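Local coordinates for protein alkyl hydroperoxide reductase AhpD (Deinococcus radiodurans R1, PDB 6K40) that probably acts as an AhpD-type antioxidant enzyme, with peroxiredoxin-like activity that would reduce hydroperoxides through a pair of cysteines, at residues Arg79-Val84 / Ala101-Phe106; Gly88-Val93 / Met176-Ser181; Cys92-Val97 / Val187-Tyr192. All blocks are in the same frame, centred on the assembly; numbering follows the deposited sequence.

Contact 1 of 3, residues Arg79-Val84 / Ala101-Phe106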
loop_
_atom_site.group_PDB
_atom_site.type_symbol
_atom_site.label_atom_id
_atom_site.label_comp_id
_atom_site.label_asym_id
_atom_site.label_seq_id
_atom_site.Cartn_x
_atom_site.Cartn_y
_atom_site.Cartn_z
ATOM N N ARG A 79 -1.710 3.180 -17.627
ATOM C CA ARG A 79 -2.615 4.062 -16.899
ATOM C C ARG A 79 -2.852 3.553 -15.485
ATOM O O ARG A 79 -2.873 4.338 -14.531
ATOM C CB ARG A 79 -3.947 4.181 -17.638
ATOM C CG ARG A 79 -3.913 4.987 -18.914
ATOM C CD ARG A 79 -4.755 4.290 -19.952
ATOM N NE ARG A 79 -5.571 5.215 -20.718
ATOM C CZ ARG A 79 -6.471 4.837 -21.617
ATOM N NH1 ARG A 79 -6.672 3.547 -21.859
ATOM N NH2 ARG A 79 -7.175 5.749 -22.272
ATOM N N GLU A 80 -3.014 2.236 -15.328
ATOM C CA GLU A 80 -3.218 1.686 -13.993
ATOM C C GLU A 80 -1.949 1.752 -13.159
ATOM O O GLU A 80 -2.025 1.904 -11.937
ATOM C CB GLU A 80 -3.727 0.245 -14.080
ATOM C CG GLU A 80 -5.069 0.091 -14.798
ATOM C CD GLU A 80 -6.184 0.940 -14.195
ATOM O OE1 GLU A 80 -6.114 1.268 -12.989
ATOM O OE2 GLU A 80 -7.143 1.265 -14.930
ATOM N N LEU A 81 -0.778 1.670 -13.792
ATOM C CA LEU A 81 0.470 1.873 -13.063
ATOM C C LEU A 81 0.522 3.277 -12.473
ATOM O O LEU A 81 0.807 3.460 -11.277
ATOM C CB LEU A 81 1.655 1.628 -14.000
ATOM C CG LEU A 81 3.076 1.808 -13.470
ATOM C CD1 LEU A 81 3.425 0.680 -12.522
ATOM C CD2 LEU A 81 4.069 1.856 -14.622
ATOM N N LEU A 82 0.223 4.280 -13.302
ATOM C CA LEU A 82 0.156 5.654 -12.813
ATOM C C LEU A 82 -0.876 5.796 -11.697
ATOM O O LEU A 82 -0.611 6.416 -10.657
ATOM C CB LEU A 82 -0.165 6.600 -13.972
ATOM C CG LEU A 82 0.883 6.667 -15.087
ATOM C CD1 LEU A 82 0.396 7.526 -16.247
ATOM C CD2 LEU A 82 2.205 7.189 -14.545
ATOM N N ALA A 83 -2.064 5.220 -11.901
ATOM C CA ALA A 83 -3.129 5.300 -10.905
ATOM C C ALA A 83 -2.685 4.723 -9.568
ATOM O O ALA A 83 -2.928 5.314 -8.510
ATOM C CB ALA A 83 -4.363 4.559 -11.412
ATOM N N VAL A 84 -2.045 3.554 -9.603
ATOM C CA VAL A 84 -1.628 2.879 -8.382
ATOM C C VAL A 84 -0.564 3.692 -7.659
ATOM O O VAL A 84 -0.624 3.864 -6.433
ATOM C CB VAL A 84 -1.144 1.456 -8.715
ATOM C CG1 VAL A 84 -0.326 0.885 -7.577
ATOM C CG2 VAL A 84 -2.331 0.553 -9.031
ATOM N N ALA A 101 -6.440 -3.725 -8.235
ATOM C CA ALA A 101 -7.077 -4.840 -8.928
ATOM C C ALA A 101 -6.934 -4.687 -10.437
ATOM O O ALA A 101 -6.585 -5.641 -11.146
ATOM C CB ALA A 101 -8.550 -4.933 -8.530
ATOM N N ALA A 102 -7.184 -3.477 -10.943
ATOM C CA ALA A 102 -7.065 -3.239 -12.380
ATOM C C ALA A 102 -5.637 -3.467 -12.873
ATOM O O ALA A 102 -5.427 -4.036 -13.951
ATOM C CB ALA A 102 -7.532 -1.825 -12.718
ATOM N N LEU A 103 -4.641 -3.025 -12.102
ATOM C CA LEU A 103 -3.253 -3.212 -12.510
ATOM C C LEU A 103 -2.857 -4.682 -12.464
ATOM O O LEU A 103 -2.135 -5.160 -13.347
ATOM C CB LEU A 103 -2.326 -2.373 -11.632
ATOM C CG LEU A 103 -0.827 -2.539 -11.894
ATOM C CD1 LEU A 103 -0.504 -2.281 -13.359
ATOM C CD2 LEU A 103 -0.023 -1.614 -10.994
ATOM N N ARG A 104 -3.314 -5.415 -11.444
ATOM C CA ARG A 104 -3.080 -6.854 -11.405
ATOM C C ARG A 104 -3.671 -7.535 -12.631
ATOM O O ARG A 104 -3.049 -8.428 -13.218
ATOM C CB ARG A 104 -3.679 -7.456 -10.133
ATOM C CG ARG A 104 -2.922 -7.144 -8.860
ATOM C CD ARG A 104 -3.346 -8.075 -7.735
ATOM N NE ARG A 104 -4.780 -7.998 -7.457
ATOM C CZ ARG A 104 -5.337 -7.113 -6.636
ATOM N NH1 ARG A 104 -4.584 -6.218 -6.010
ATOM N NH2 ARG A 104 -6.648 -7.118 -6.439
ATOM N N GLU A 105 -4.872 -7.118 -13.036
ATOM C CA GLU A 105 -5.507 -7.716 -14.206
ATOM C C GLU A 105 -4.728 -7.406 -15.481
ATOM O O GLU A 105 -4.385 -8.315 -16.245
ATOM C CB GLU A 105 -6.952 -7.226 -14.322
ATOM C CG GLU A 105 -7.737 -7.866 -15.455
ATOM C CD GLU A 105 -9.068 -7.179 -15.702
ATOM O OE1 GLU A 105 -9.518 -6.413 -14.822
ATOM O OE2 GLU A 105 -9.663 -7.403 -16.779
ATOM N N PHE A 106 -4.436 -6.126 -15.725
ATOM C CA PHE A 106 -3.857 -5.733 -17.008
ATOM C C PHE A 106 -2.386 -6.116 -17.123
ATOM O O PHE A 106 -1.895 -6.355 -18.231
ATOM C CB PHE A 106 -4.024 -4.228 -17.226
ATOM C CG PHE A 106 -5.437 -3.811 -17.516
ATOM C CD1 PHE A 106 -6.135 -4.367 -18.575
ATOM C CD2 PHE A 106 -6.070 -2.865 -16.726
ATOM C CE1 PHE A 106 -7.439 -3.986 -18.841
ATOM C CE2 PHE A 106 -7.372 -2.480 -16.986
ATOM C CZ PHE A 106 -8.057 -3.040 -18.046
#

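Contact 2 of 3, residues Gly88-Val93 / Met176-Ser181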
loop_
_atom_site.group_PDB
_atom_site.type_symbol
_atom_site.label_atom_id
_atom_site.label_comp_id
_atom_site.label_asym_id
_atom_site.label_seq_id
_atom_site.Cartn_x
_atom_site.Cartn_y
_atom_site.Cartn_z
ATOM N N GLY A 88 -1.299 5.351 -3.989
ATOM C CA GLY A 88 -0.456 5.029 -2.852
ATOM C C GLY A 88 0.158 6.263 -2.223
ATOM O O GLY A 88 0.246 6.365 -0.997
ATOM N N LEU A 89 0.577 7.221 -3.052
ATOM C CA LEU A 89 1.178 8.440 -2.520
ATOM C C LEU A 89 0.166 9.262 -1.727
ATOM O O LEU A 89 0.470 9.747 -0.631
ATOM C CB LEU A 89 1.763 9.273 -3.657
ATOM C CG LEU A 89 3.059 8.723 -4.239
ATOM C CD1 LEU A 89 3.488 9.564 -5.423
ATOM C CD2 LEU A 89 4.139 8.682 -3.163
ATOM N N ASN A 90 -1.040 9.435 -2.267
ATOM C CA ASN A 90 -2.071 10.193 -1.570
ATOM C C ASN A 90 -2.785 9.374 -0.506
ATOM O O ASN A 90 -3.576 9.937 0.262
ATOM C CB ASN A 90 -3.088 10.745 -2.571
ATOM C CG ASN A 90 -2.508 11.848 -3.437
ATOM O OD1 ASN A 90 -1.790 12.719 -2.950
ATOM N ND2 ASN A 90 -2.816 11.813 -4.730
ATOM N N ARG A 91 -2.518 8.070 -0.439
ATOM C CA ARG A 91 -3.107 7.187 0.567
ATOM C C ARG A 91 -4.630 7.173 0.474
ATOM O O ARG A 91 -5.340 7.404 1.454
ATOM C CB ARG A 91 -2.640 7.568 1.976
ATOM C CG ARG A 91 -1.150 7.377 2.178
ATOM C CD ARG A 91 -0.687 7.923 3.508
ATOM N NE ARG A 91 -1.205 7.146 4.628
ATOM C CZ ARG A 91 -1.218 7.577 5.884
ATOM N NH1 ARG A 91 -0.738 8.780 6.179
ATOM N NH2 ARG A 91 -1.708 6.807 6.848
ATOM N N CYS A 92 -5.132 6.888 -0.723
ATOM C CA CYS A 92 -6.563 6.746 -0.949
ATOM C C CYS A 92 -6.901 5.264 -1.061
ATOM O O CYS A 92 -6.467 4.598 -2.006
ATOM C CB CYS A 92 -6.984 7.499 -2.212
ATOM S SG CYS A 92 -8.699 7.232 -2.671
ATOM N N VAL A 93 -7.678 4.758 -0.100
ATOM C CA VAL A 93 -7.947 3.323 -0.038
ATOM C C VAL A 93 -8.809 2.882 -1.214
ATOM O O VAL A 93 -8.560 1.834 -1.821
ATOM C CB VAL A 93 -8.594 2.957 1.307
ATOM C CG1 VAL A 93 -9.123 1.533 1.277
ATOM C CG2 VAL A 93 -7.596 3.136 2.439
ATOM N N MET A 176 -7.096 14.117 -8.381
ATOM C CA MET A 176 -8.446 14.605 -8.097
ATOM C C MET A 176 -9.317 13.532 -7.439
ATOM O O MET A 176 -9.999 13.797 -6.434
ATOM C CB MET A 176 -9.123 15.090 -9.380
ATOM C CG MET A 176 -10.624 15.237 -9.212
ATOM S SD MET A 176 -11.611 14.868 -10.660
ATOM C CE MET A 176 -11.570 16.443 -11.498
ATOM N N THR A 177 -9.322 12.321 -8.002
ATOM C CA THR A 177 -10.202 11.279 -7.478
ATOM C C THR A 177 -9.779 10.847 -6.079
ATOM O O THR A 177 -10.633 10.541 -5.238
ATOM C CB THR A 177 -10.237 10.070 -8.417
ATOM O OG1 THR A 177 -8.931 9.485 -8.518
ATOM C CG2 THR A 177 -10.730 10.481 -9.801
ATOM N N ASN A 178 -8.470 10.812 -5.807
ATOM C CA ASN A 178 -7.998 10.543 -4.452
ATOM C C ASN A 178 -8.603 11.526 -3.462
ATOM O O ASN A 178 -9.090 11.136 -2.395
ATOM C CB ASN A 178 -6.472 10.617 -4.403
ATOM C CG ASN A 178 -5.805 9.490 -5.151
ATOM O OD1 ASN A 178 -4.589 9.499 -5.338
ATOM N ND2 ASN A 178 -6.593 8.514 -5.589
ATOM N N ARG A 179 -8.581 12.813 -3.806
ATOM C CA ARG A 179 -9.078 13.824 -2.884
ATOM C C ARG A 179 -10.581 13.695 -2.684
ATOM O O ARG A 179 -11.066 13.770 -1.551
ATOM C CB ARG A 179 -8.695 15.214 -3.385
ATOM C CG ARG A 179 -7.271 15.576 -3.003
ATOM C CD ARG A 179 -6.696 16.697 -3.838
ATOM N NE ARG A 179 -5.389 17.085 -3.323
ATOM C CZ ARG A 179 -4.235 16.609 -3.776
ATOM N NH1 ARG A 179 -4.222 15.730 -4.772
ATOM N NH2 ARG A 179 -3.093 17.015 -3.235
ATOM N N VAL A 180 -11.330 13.458 -3.762
ATOM C CA VAL A 180 -12.777 13.287 -3.617
ATOM C C VAL A 180 -13.084 12.092 -2.714
ATOM O O VAL A 180 -13.841 12.202 -1.734
ATOM C CB VAL A 180 -13.449 13.147 -4.993
ATOM C CG1 VAL A 180 -14.912 12.760 -4.831
ATOM C CG2 VAL A 180 -13.325 14.446 -5.777
ATOM N N SER A 181 -12.477 10.939 -3.017
ATOM C CA SER A 181 -12.791 9.710 -2.294
ATOM C C SER A 181 -12.354 9.779 -0.835
ATOM O O SER A 181 -13.059 9.282 0.047
ATOM C CB SER A 181 -12.128 8.516 -2.985
ATOM O OG SER A 181 -12.713 8.257 -4.249
HETATM O O HOH W 1 -0.798 15.172 -3.646
#

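Contact 3 of 3, residues Cys92-Val97 / Val187-Tyr192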
loop_
_atom_site.group_PDB
_atom_site.type_symbol
_atom_site.label_atom_id
_atom_site.label_comp_id
_atom_site.label_asym_id
_atom_site.label_seq_id
_atom_site.Cartn_x
_atom_site.Cartn_y
_atom_site.Cartn_z
ATOM N N CYS A 92 -5.132 6.888 -0.723
ATOM C CA CYS A 92 -6.563 6.746 -0.949
ATOM C C CYS A 92 -6.901 5.264 -1.061
ATOM O O CYS A 92 -6.467 4.598 -2.006
ATOM C CB CYS A 92 -6.984 7.499 -2.212
ATOM S SG CYS A 92 -8.699 7.232 -2.671
ATOM N N VAL A 93 -7.678 4.758 -0.100
ATOM C CA VAL A 93 -7.947 3.323 -0.038
ATOM C C VAL A 93 -8.809 2.882 -1.214
ATOM O O VAL A 93 -8.560 1.834 -1.821
ATOM C CB VAL A 93 -8.594 2.957 1.307
ATOM C CG1 VAL A 93 -9.123 1.533 1.277
ATOM C CG2 VAL A 93 -7.596 3.136 2.439
ATOM N N TYR A 94 -9.842 3.662 -1.547
ATOM C CA TYR A 94 -10.717 3.291 -2.656
ATOM C C TYR A 94 -9.913 3.107 -3.934
ATOM O O TYR A 94 -9.980 2.050 -4.583
ATOM C CB TYR A 94 -11.811 4.344 -2.864
ATOM C CG TYR A 94 -12.899 3.891 -3.823
ATOM C CD1 TYR A 94 -12.688 3.866 -5.201
ATOM C CD2 TYR A 94 -14.133 3.472 -3.347
ATOM C CE1 TYR A 94 -13.679 3.438 -6.072
ATOM C CE2 TYR A 94 -15.126 3.045 -4.207
ATOM C CZ TYR A 94 -14.895 3.032 -5.565
ATOM O OH TYR A 94 -15.881 2.606 -6.417
ATOM N N CYS A 95 -9.143 4.132 -4.311
ATOM C CA CYS A 95 -8.418 4.062 -5.569
ATOM C C CYS A 95 -7.290 3.044 -5.492
ATOM O O CYS A 95 -7.076 2.289 -6.443
ATOM C CB CYS A 95 -7.882 5.451 -5.941
ATOM S SG CYS A 95 -9.146 6.715 -6.238
ATOM N N ALA A 96 -6.625 2.938 -4.341
ATOM C CA ALA A 96 -5.593 1.917 -4.180
ATOM C C ALA A 96 -6.153 0.529 -4.449
ATOM O O ALA A 96 -5.640 -0.198 -5.301
ATOM C CB ALA A 96 -4.973 1.982 -2.780
ATOM N N VAL A 97 -7.249 0.170 -3.782
ATOM C CA VAL A 97 -7.802 -1.174 -3.927
ATOM C C VAL A 97 -8.294 -1.410 -5.353
ATOM O O VAL A 97 -7.897 -2.383 -6.013
ATOM C CB VAL A 97 -8.923 -1.403 -2.898
ATOM C CG1 VAL A 97 -9.633 -2.716 -3.170
ATOM C CG2 VAL A 97 -8.352 -1.381 -1.483
ATOM N N VAL A 187 -15.809 3.888 -0.026
ATOM C CA VAL A 187 -15.371 2.558 0.375
ATOM C C VAL A 187 -15.333 1.669 -0.862
ATOM O O VAL A 187 -16.342 1.562 -1.561
ATOM C CB VAL A 187 -16.285 1.939 1.447
ATOM C CG1 VAL A 187 -15.730 0.602 1.909
ATOM C CG2 VAL A 187 -16.445 2.895 2.617
ATOM N N PRO A 188 -14.214 1.013 -1.161
ATOM C CA PRO A 188 -14.166 0.137 -2.338
ATOM C C PRO A 188 -14.974 -1.133 -2.129
ATOM O O PRO A 188 -15.076 -1.658 -1.016
ATOM C CB PRO A 188 -12.673 -0.173 -2.490
ATOM C CG PRO A 188 -12.118 -0.027 -1.119
ATOM C CD PRO A 188 -12.941 1.026 -0.419
ATOM N N ASN A 189 -15.548 -1.626 -3.223
ATOM C CA ASN A 189 -16.334 -2.851 -3.170
ATOM C C ASN A 189 -15.455 -4.027 -2.750
ATOM O O ASN A 189 -14.275 -4.083 -3.117
ATOM C CB ASN A 189 -16.973 -3.145 -4.530
ATOM C CG ASN A 189 -17.885 -2.030 -5.003
ATOM O OD1 ASN A 189 -17.422 -0.961 -5.398
ATOM N ND2 ASN A 189 -19.188 -2.278 -4.972
ATOM N N PRO A 190 -15.988 -4.970 -1.971
ATOM C CA PRO A 190 -15.179 -6.132 -1.564
ATOM C C PRO A 190 -14.635 -6.931 -2.737
ATOM O O PRO A 190 -13.569 -7.546 -2.612
ATOM C CB PRO A 190 -16.158 -6.964 -0.724
ATOM C CG PRO A 190 -17.221 -5.996 -0.295
ATOM C CD PRO A 190 -17.356 -5.027 -1.427
ATOM N N GLU A 191 -15.348 -6.947 -3.868
ATOM C CA GLU A 191 -14.918 -7.733 -5.022
ATOM C C GLU A 191 -13.524 -7.336 -5.495
ATOM O O GLU A 191 -12.766 -8.186 -5.975
ATOM C CB GLU A 191 -15.928 -7.580 -6.163
ATOM C CG GLU A 191 -17.264 -8.270 -5.911
ATOM C CD GLU A 191 -18.248 -7.397 -5.146
ATOM O OE1 GLU A 191 -17.822 -6.370 -4.578
ATOM O OE2 GLU A 191 -19.449 -7.742 -5.107
ATOM N N TYR A 192 -13.181 -6.049 -5.395
ATOM C CA TYR A 192 -11.881 -5.583 -5.867
ATOM C C TYR A 192 -10.728 -6.270 -5.143
ATOM O O TYR A 192 -9.670 -6.493 -5.743
ATOM C CB TYR A 192 -11.780 -4.068 -5.699
ATOM C CG TYR A 192 -12.659 -3.275 -6.643
ATOM C CD1 TYR A 192 -12.531 -3.408 -8.020
ATOM C CD2 TYR A 192 -13.612 -2.391 -6.154
ATOM C CE1 TYR A 192 -13.331 -2.680 -8.884
ATOM C CE2 TYR A 192 -14.417 -1.657 -7.011
ATOM C CZ TYR A 192 -14.271 -1.807 -8.373
ATOM O OH TYR A 192 -15.069 -1.082 -9.226
HETATM O O HOH W 2 -14.642 1.600 -8.482
HETATM O O HOH W 3 -6.936 -4.747 -4.723
#

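Contact 1 of 3, residues Arg79-Val84 / Ala101-Phe106
Glu80 and Leu103 lie at the closest point of helices 79-84 and 101-106, which run roughly antiparallel at 148° with their axes 8.8 Å apart. Here the flanks of the two residues meet directly, Glu80 CB on Leu103 CB at 3.8 Å. Beyond CB the glutamate chain bends at chi2 and folds over Ala102, whose CB is 3.4 Å from Glu80 CD. Phe106 closes in from another side: its ring presents an edge to the chain, CD2 3.7 Å from Glu80 CG, and its plane is tilted only 22° from that of the carboxylate. Leu103 supplies the greasier half of the contact. With CG anti to the backbone N (chi1 176°), it sends CD2 across Val84 CG2 at 3.7 Å, while CD1 lies beside the backbone N of Leu81. Val116 of helix 110-118 also packs on Leu81 and Val84. No hydrogen bond joins the two segments; OE1 of Glu80 instead pairs with ND1 of His99, one turn earlier on the partner helix. An acid held by apolar contacts along its stem and hydrogen-bonded to a histidine agrees with the Glu-Cys-Cys-His signature of AhpD proteins, where these residues are thought to relay protons.

Contact 2 of 3, residues Gly88-Val93 / Met176-Ser181
The amides of Asn90 and Asn178 meet nearly perpendicular, their planes 76° apart, and are joined edge to edge by one good hydrogen bond. Asn90 ND2 donates to Asn178 OD1 over 3.0 Å, almost straight at 166°; the acceptor lies in the plane of the Asn90 amide, and the N-H arrives on a lone pair of OD1. At the other end of the Asn178 amide, ND2 sits 3.5 Å from Cys92 CB and bonds to Ser87 OG, a pattern consistent with the modelled flip of the amide. Asn90 has further partners: ND2 also reaches Asn175 OD1, and a water 2.7 Å from Asn90 OD1 links it to Arg179 NH2. The guanidinium stands obliquely to Asn90, its NH1 bonded to Asn175 O.

Cys92 has SG anti to its backbone N (chi1 174°), which brings the sulfur to Ser181, SG to CB 3.7 Å. A Schellman motif ends helix 76-90 at Arg91, whose guanidinium forms a salt bridge with Glu137 of the second subunit. The asparagine network thus ties the turn leading into the Cys-X-X-Cys motif to helix 161-184, and places Ser181 CB and the Asn178 amide beside the Cys92 sulfur, consistent with a redox site of the AhpD type.

Contact 3 of 3, residues Cys92-Val97 / Val187-Tyr192
Tyr94 and Pro188 form the heart of this contact, the proline bringing CB over one face of the tyrosine ring. Tyr94 holds CG trans to its backbone N (chi1 -169°), which swings the ring to Val187 and Pro188. Val187 O lies at the ring edge, 3.3 Å from Tyr94 CE2; Pro188 N comes to CD2 from the proline's side, well off the ring plane. Val97, a turn further along the helix, packs crosswise on the same proline, CB to Pro188 CG 3.9 Å, and its CG1 reaches Tyr192 CB at 3.6 Å. Pro188 is therefore wedged between Tyr94 and Val97.

No direct hydrogen bond spans the segments, but two waters do. One lies 2.6 Å from Tyr94 OH and 2.8 Å from Tyr192 OH; the other donates to Val97 O and, weakly, to Tyr192 O. Further out, Val46 N bonds to Tyr94 OH, Asn45 to both Val187 O and Asn189 OD1, and Val43 O to Asn189 ND2.

At the start of the same helix, Cys92 is the N-cap, its SG accepting from Cys95 N at 169°. Cys92 SG and Cys95 SG stand 3.6 Å apart, too far for a disulfide. A glycerol beside Tyr94 may mark a pocket next to this pair. Packing on proline and backbone, with hydrogen bonds from the hydroxyl to Val46 N and a water, probably restrains the Tyr94 ring inside the Cys-X-X-Cys motif.

Overall arrangement
All three contacts involve helix 76-90, helix 93-107 or the turn between them. Contact 1 packs these two helices together; contact 2 sets the turn on helix 161-184, and contact 3 lays the C-terminal 187-192 loop along the start of helix 93-107. Along the chain, contact 1 alternates with the other two, which start from the same stretch (88-97) and pair with the later 176-181 and 187-192. Centres lie about 11 to 15 Å apart, contacts 2 and 3 being nearest and sharing Cys92 and Val93. Asn178 touches Cys95, and Tyr192 touches Ala101 and Arg104. The C-terminal region is thus folded back onto the probable Glu-Cys-Cys-His redox centre, and contacts 2 and 3 also meet the second subunit.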